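Local coordinates for Lin0012 protein (Listeria innocua, PDB 3K17) that probably phosphorylates phosphomevalonate with ATP, as a GHMP-family kinase of the mevalonate route to isopentenyl diphosphate, at residues 12-17 with 165-170; 27-32 with 172-177. All blocks are in the same frame, centred on the assembly; numbering follows the deposited sequence.

Interaction 1: residues 12-17 with 165-170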
loop_
_atom_site.group_PDB
_atom_site.type_symbol
_atom_site.label_atom_id
_atom_site.label_comp_id
_atom_site.label_asym_id
_atom_site.label_seq_id
_atom_site.Cartn_x
_atom_site.Cartn_y
_atom_site.Cartn_z
ATOM N N PRO A 12 14.321 -22.103 -32.958
ATOM C CA PRO A 12 13.104 -22.291 -33.744
ATOM C C PRO A 12 11.858 -22.256 -32.868
ATOM O O PRO A 12 11.926 -22.546 -31.672
ATOM C CB PRO A 12 13.322 -23.664 -34.371
ATOM C CG PRO A 12 14.026 -24.405 -33.253
ATOM C CD PRO A 12 15.038 -23.380 -32.766
ATOM N N GLY A 13 10.733 -21.886 -33.473
ATOM C CA GLY A 13 9.469 -21.864 -32.763
ATOM C C GLY A 13 8.983 -23.302 -32.679
ATOM O O GLY A 13 9.630 -24.200 -33.220
ATOM N N LYS A 14 7.846 -23.530 -32.031
ATOM C CA LYS A 14 7.334 -24.887 -31.870
ATOM C C LYS A 14 5.855 -25.012 -32.180
ATOM O O LYS A 14 5.108 -24.039 -32.133
ATOM C CB LYS A 14 7.563 -25.360 -30.431
ATOM C CG LYS A 14 6.694 -24.605 -29.397
ATOM C CD LYS A 14 5.359 -25.318 -29.111
ATOM C CE LYS A 14 4.285 -24.358 -28.586
ATOM N NZ LYS A 14 3.714 -23.522 -29.701
ATOM N N LEU A 15 5.445 -26.239 -32.470
ATOM C CA LEU A 15 4.058 -26.553 -32.755
ATOM C C LEU A 15 3.735 -27.928 -32.204
ATOM O O LEU A 15 4.397 -28.908 -32.555
ATOM C CB LEU A 15 3.800 -26.551 -34.267
ATOM C CG LEU A 15 3.570 -25.189 -34.929
ATOM C CD1 LEU A 15 3.459 -25.357 -36.435
ATOM C CD2 LEU A 15 2.292 -24.562 -34.354
ATOM N N TYR A 16 2.742 -28.001 -31.326
ATOM C CA TYR A 16 2.315 -29.287 -30.801
ATOM C C TYR A 16 1.647 -29.983 -31.974
ATOM O O TYR A 16 0.958 -29.340 -32.774
ATOM C CB TYR A 16 1.299 -29.101 -29.675
ATOM C CG TYR A 16 1.930 -28.983 -28.308
ATOM C CD1 TYR A 16 2.300 -30.124 -27.595
ATOM C CD2 TYR A 16 2.198 -27.736 -27.746
ATOM C CE1 TYR A 16 2.920 -30.033 -26.362
ATOM C CE2 TYR A 16 2.825 -27.631 -26.505
ATOM C CZ TYR A 16 3.183 -28.786 -25.822
ATOM O OH TYR A 16 3.813 -28.701 -24.603
ATOM N N VAL A 17 1.852 -31.289 -32.086
ATOM C CA VAL A 17 1.257 -32.051 -33.177
ATOM C C VAL A 17 0.171 -32.976 -32.632
ATOM O O VAL A 17 -0.837 -33.198 -33.287
ATOM C CB VAL A 17 2.317 -32.888 -33.920
ATOM C CG1 VAL A 17 1.648 -33.742 -34.998
ATOM C CG2 VAL A 17 3.356 -31.969 -34.549
ATOM N N ALA A 165 11.225 -28.085 -24.695
ATOM C CA ALA A 165 11.948 -29.215 -25.287
ATOM C C ALA A 165 12.095 -29.079 -26.799
ATOM O O ALA A 165 13.187 -29.251 -27.351
ATOM C CB ALA A 165 11.232 -30.526 -24.952
ATOM N N SER A 166 10.985 -28.765 -27.459
ATOM C CA SER A 166 10.971 -28.622 -28.902
ATOM C C SER A 166 11.885 -27.502 -29.379
ATOM O O SER A 166 12.620 -27.678 -30.349
ATOM C CB SER A 166 9.537 -28.389 -29.384
ATOM O OG SER A 166 9.506 -28.189 -30.784
ATOM N N CYS A 167 11.843 -26.348 -28.706
ATOM C CA CYS A 167 12.693 -25.217 -29.090
ATOM C C CYS A 167 14.177 -25.541 -28.883
ATOM O O CYS A 167 15.029 -25.155 -29.685
ATOM C CB CYS A 167 12.318 -23.974 -28.275
ATOM S SG CYS A 167 10.643 -23.375 -28.632
HETATM N N MSE A 168 14.472 -26.259 -27.809
HETATM C CA MSE A 168 15.845 -26.640 -27.476
HETATM C C MSE A 168 16.430 -27.707 -28.417
HETATM O O MSE A 168 17.552 -27.566 -28.904
HETATM C CB MSE A 168 15.884 -27.150 -26.033
HETATM C CG MSE A 168 17.227 -27.677 -25.555
HETATM SE SE MSE A 168 18.527 -26.272 -25.344
HETATM C CE MSE A 168 17.868 -25.538 -23.658
ATOM N N TYR A 169 15.654 -28.755 -28.675
ATOM C CA TYR A 169 16.095 -29.881 -29.506
ATOM C C TYR A 169 15.925 -29.736 -31.013
ATOM O O TYR A 169 16.667 -30.353 -31.778
ATOM C CB TYR A 169 15.392 -31.170 -29.052
ATOM C CG TYR A 169 15.933 -31.731 -27.761
ATOM C CD1 TYR A 169 15.860 -31.002 -26.576
ATOM C CD2 TYR A 169 16.572 -32.971 -27.734
ATOM C CE1 TYR A 169 16.418 -31.487 -25.397
ATOM C CE2 TYR A 169 17.131 -33.466 -26.562
ATOM C CZ TYR A 169 17.055 -32.722 -25.401
ATOM O OH TYR A 169 17.637 -33.196 -24.247
ATOM N N GLY A 170 14.964 -28.925 -31.446
ATOM C CA GLY A 170 14.735 -28.777 -32.874
ATOM C C GLY A 170 14.118 -30.054 -33.434
ATOM O O GLY A 170 13.778 -30.972 -32.685
#

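Interaction 2: residues 27-32 with 172-177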
loop_
_atom_site.group_PDB
_atom_site.type_symbol
_atom_site.label_atom_id
_atom_site.label_comp_id
_atom_site.label_asym_id
_atom_site.label_seq_id
_atom_site.Cartn_x
_atom_site.Cartn_y
_atom_site.Cartn_z
ATOM N N GLY A 27 4.588 -37.728 -16.818
ATOM C CA GLY A 27 4.723 -38.981 -17.540
ATOM C C GLY A 27 3.923 -39.110 -18.822
ATOM O O GLY A 27 4.008 -40.134 -19.498
ATOM N N HIS A 28 3.135 -38.095 -19.166
ATOM C CA HIS A 28 2.364 -38.169 -20.398
ATOM C C HIS A 28 3.201 -37.673 -21.567
ATOM O O HIS A 28 4.135 -36.878 -21.392
ATOM C CB HIS A 28 1.059 -37.386 -20.268
ATOM C CG HIS A 28 0.009 -38.105 -19.483
ATOM N ND1 HIS A 28 0.168 -38.437 -18.154
ATOM C CD2 HIS A 28 -1.212 -38.567 -19.841
ATOM C CE1 HIS A 28 -0.912 -39.067 -17.728
ATOM N NE2 HIS A 28 -1.764 -39.160 -18.732
ATOM N N THR A 29 2.867 -38.136 -22.765
ATOM C CA THR A 29 3.651 -37.786 -23.936
ATOM C C THR A 29 2.951 -37.003 -25.041
ATOM O O THR A 29 1.764 -37.201 -25.320
ATOM C CB THR A 29 4.259 -39.068 -24.563
ATOM O OG1 THR A 29 4.952 -39.808 -23.552
ATOM C CG2 THR A 29 5.239 -38.715 -25.664
ATOM N N ALA A 30 3.712 -36.118 -25.676
ATOM C CA ALA A 30 3.205 -35.327 -26.790
ATOM C C ALA A 30 4.234 -35.336 -27.907
ATOM O O ALA A 30 5.422 -35.570 -27.670
ATOM C CB ALA A 30 2.925 -33.884 -26.353
ATOM N N ILE A 31 3.764 -35.087 -29.124
ATOM C CA ILE A 31 4.626 -35.022 -30.289
ATOM C C ILE A 31 4.715 -33.536 -30.657
ATOM O O ILE A 31 3.713 -32.833 -30.613
ATOM C CB ILE A 31 4.013 -35.763 -31.492
ATOM C CG1 ILE A 31 3.794 -37.244 -31.151
ATOM C CG2 ILE A 31 4.923 -35.599 -32.717
ATOM C CD1 ILE A 31 5.072 -37.992 -30.819
ATOM N N LEU A 32 5.909 -33.059 -30.994
ATOM C CA LEU A 32 6.063 -31.661 -31.391
ATOM C C LEU A 32 7.095 -31.534 -32.482
ATOM O O LEU A 32 7.977 -32.381 -32.622
ATOM C CB LEU A 32 6.531 -30.776 -30.228
ATOM C CG LEU A 32 5.707 -30.606 -28.952
ATOM C CD1 LEU A 32 6.342 -31.424 -27.833
ATOM C CD2 LEU A 32 5.685 -29.111 -28.567
ATOM N N TRP A 172 11.777 -33.015 -34.920
ATOM C CA TRP A 172 10.547 -33.616 -34.432
ATOM C C TRP A 172 10.866 -34.430 -33.186
ATOM O O TRP A 172 11.856 -35.170 -33.165
ATOM C CB TRP A 172 9.947 -34.552 -35.493
ATOM C CG TRP A 172 9.430 -33.859 -36.725
ATOM C CD1 TRP A 172 10.167 -33.235 -37.691
ATOM C CD2 TRP A 172 8.056 -33.675 -37.087
ATOM N NE1 TRP A 172 9.337 -32.667 -38.628
ATOM C CE2 TRP A 172 8.036 -32.921 -38.281
ATOM C CE3 TRP A 172 6.838 -34.070 -36.514
ATOM C CZ2 TRP A 172 6.843 -32.550 -38.913
ATOM C CZ3 TRP A 172 5.649 -33.701 -37.143
ATOM C CH2 TRP A 172 5.664 -32.947 -38.331
ATOM N N ILE A 173 10.030 -34.314 -32.157
ATOM C CA ILE A 173 10.267 -35.063 -30.928
ATOM C C ILE A 173 9.018 -35.626 -30.268
ATOM O O ILE A 173 7.895 -35.155 -30.481
ATOM C CB ILE A 173 10.957 -34.202 -29.838
ATOM C CG1 ILE A 173 10.042 -33.036 -29.447
ATOM C CG2 ILE A 173 12.302 -33.692 -30.332
ATOM C CD1 ILE A 173 10.459 -32.300 -28.169
ATOM N N ALA A 174 9.249 -36.648 -29.452
ATOM C CA ALA A 174 8.216 -37.256 -28.647
ATOM C C ALA A 174 8.670 -36.766 -27.274
ATOM O O ALA A 174 9.757 -37.120 -26.807
ATOM C CB ALA A 174 8.287 -38.767 -28.724
ATOM N N TYR A 175 7.859 -35.925 -26.642
ATOM C CA TYR A 175 8.210 -35.383 -25.333
ATOM C C TYR A 175 7.382 -36.005 -24.221
ATOM O O TYR A 175 6.150 -36.011 -24.286
ATOM C CB TYR A 175 7.987 -33.868 -25.315
ATOM C CG TYR A 175 8.205 -33.255 -23.951
ATOM C CD1 TYR A 175 9.487 -33.101 -23.436
ATOM C CD2 TYR A 175 7.123 -32.865 -23.154
ATOM C CE1 TYR A 175 9.697 -32.575 -22.160
ATOM C CE2 TYR A 175 7.325 -32.338 -21.875
ATOM C CZ TYR A 175 8.615 -32.195 -21.385
ATOM O OH TYR A 175 8.826 -31.674 -20.126
ATOM N N THR A 176 8.053 -36.523 -23.200
ATOM C CA THR A 176 7.357 -37.116 -22.070
ATOM C C THR A 176 7.641 -36.290 -20.822
ATOM O O THR A 176 8.765 -36.253 -20.313
ATOM C CB THR A 176 7.789 -38.573 -21.842
ATOM O OG1 THR A 176 7.512 -39.332 -23.022
ATOM C CG2 THR A 176 7.031 -39.172 -20.662
ATOM N N THR A 177 6.593 -35.640 -20.337
ATOM C CA THR A 177 6.656 -34.753 -19.185
ATOM C C THR A 177 7.266 -35.347 -17.925
ATOM O O THR A 177 6.900 -36.439 -17.496
ATOM C CB THR A 177 5.245 -34.226 -18.853
ATOM O OG1 THR A 177 4.618 -33.770 -20.061
ATOM C CG2 THR A 177 5.324 -33.073 -17.848
#

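Interaction 1: residues 12-17 with 165-170
Cys-167 reaches from the helix ending at Tyr-169 to the strand at Pro-12 and Lys-14. Its SG is anti to its own carbonyl carbon (chi1 -65°), a setting that carries the sulfur to 3.4 Å from Pro-12 O and 4.1 Å from Lys-14 CB. The proline ring meets the backbone of the same residue, with CD 3.6 Å from Cys-167 O, and CG reaches on toward Gly-170 CA. One residue earlier, Ser-166 points at the strand, and its OG meets Lys-14 CB at 3.5 Å. Only the root of the lysine takes part. Its CG lies between its own backbone N and carbonyl carbon (chi1 69°), and the chain then bends so that the ammonium end leads off from the helix. Across this buried contact the axes of the short segments approach to 7.3 Å at 138°. Gly-170, the first residue past the helix, has positive phi and lies near the proline. Ala-122 and Val-125 of helix 119-135 also touch Cys-167. The arrangement is the helix-on-sheet packing of an alpha/beta domain, here helix 162-169 laid on the central sheet of a GHMP-kinase fold.

Interaction 2: residues 27-32 with 172-177
Thr-29 and Thr-176 meet through their hydroxyls, OG1 to OG1 at 2.7 Å, a hydrogen bond in which either could be the donor. Matching torsions (chi1 -52° and -59°) set each OG1 beside its own backbone N and each methyl anti to it, bringing the hydroxyls together where the two side chains cross obliquely, on the face they share with Ile-31 and Ala-174. On one side of this non-hydrogen-bonded pair, Ala-30 and Tyr-175 exchange two bonds, Tyr-175 N to Ala-30 O at 2.7 Å being the straighter (166° at the hydrogen); farther along, Leu-32 and Ile-173 do the same, both at 2.9 Å between N and O. This is a regular antiparallel pairing inside the mixed sheet of the GHMP-kinase fold; the outward backbone of Ile-31 bonds with Val-17 of strand 7-18, and that of Ala-174 with Glu-206 of strand 204-208. Several carbonyls also receive a CA-H: Tyr-175 O, already bonded to Ala-30 N, has Thr-29 CA 3.1 Å away. On the other side of the threonine pair, Thr-177 N donates a hydrogen bond to His-28 O, and Gly-27 N bonds to Thr-177 O at 2.7 Å, tilted from the carbonyl plane. The polar tips look elsewhere: Thr-177 OG1 to Val-23 O, Tyr-175 OH to Ser-160 O, His-28 ND1 to Ser-26 O and Trp-172 NE1 to Thr-351 OG1. On the face of Ala-30 and Tyr-175, Leu-32 CD1 packs 3.9 Å from Tyr-175 CB, the two side chains running side by side; on the other, Ile-31 CD1 lies 3.9 Å from Ala-174 CB.

The two contacts interlock along the chain: strand 7-18 leads on to strand 29-35, and helix 162-169 to strand 172-176, so each contact takes one element from either pair. Their centres are 11 Å apart. Strands 7-18 and 29-35 are neighbours in one sheet, joined by a probable hydrogen bond from Val-17 N to Ile-31 O at 2.8 Å. The helix of interaction 1 also lies against interaction 2, with Ala-165 CB 3.5 Å from Tyr-175 CD1 and Ser-166 N 3.6 Å from Ile-173 CD1. Tyr-16 CE1 touches Leu-32 CD2 at 3.7 Å. Together they place helix 162-169 against strands 7-18 and 172-176, which flank strand 29-35 in that sheet, in the interior of the chain.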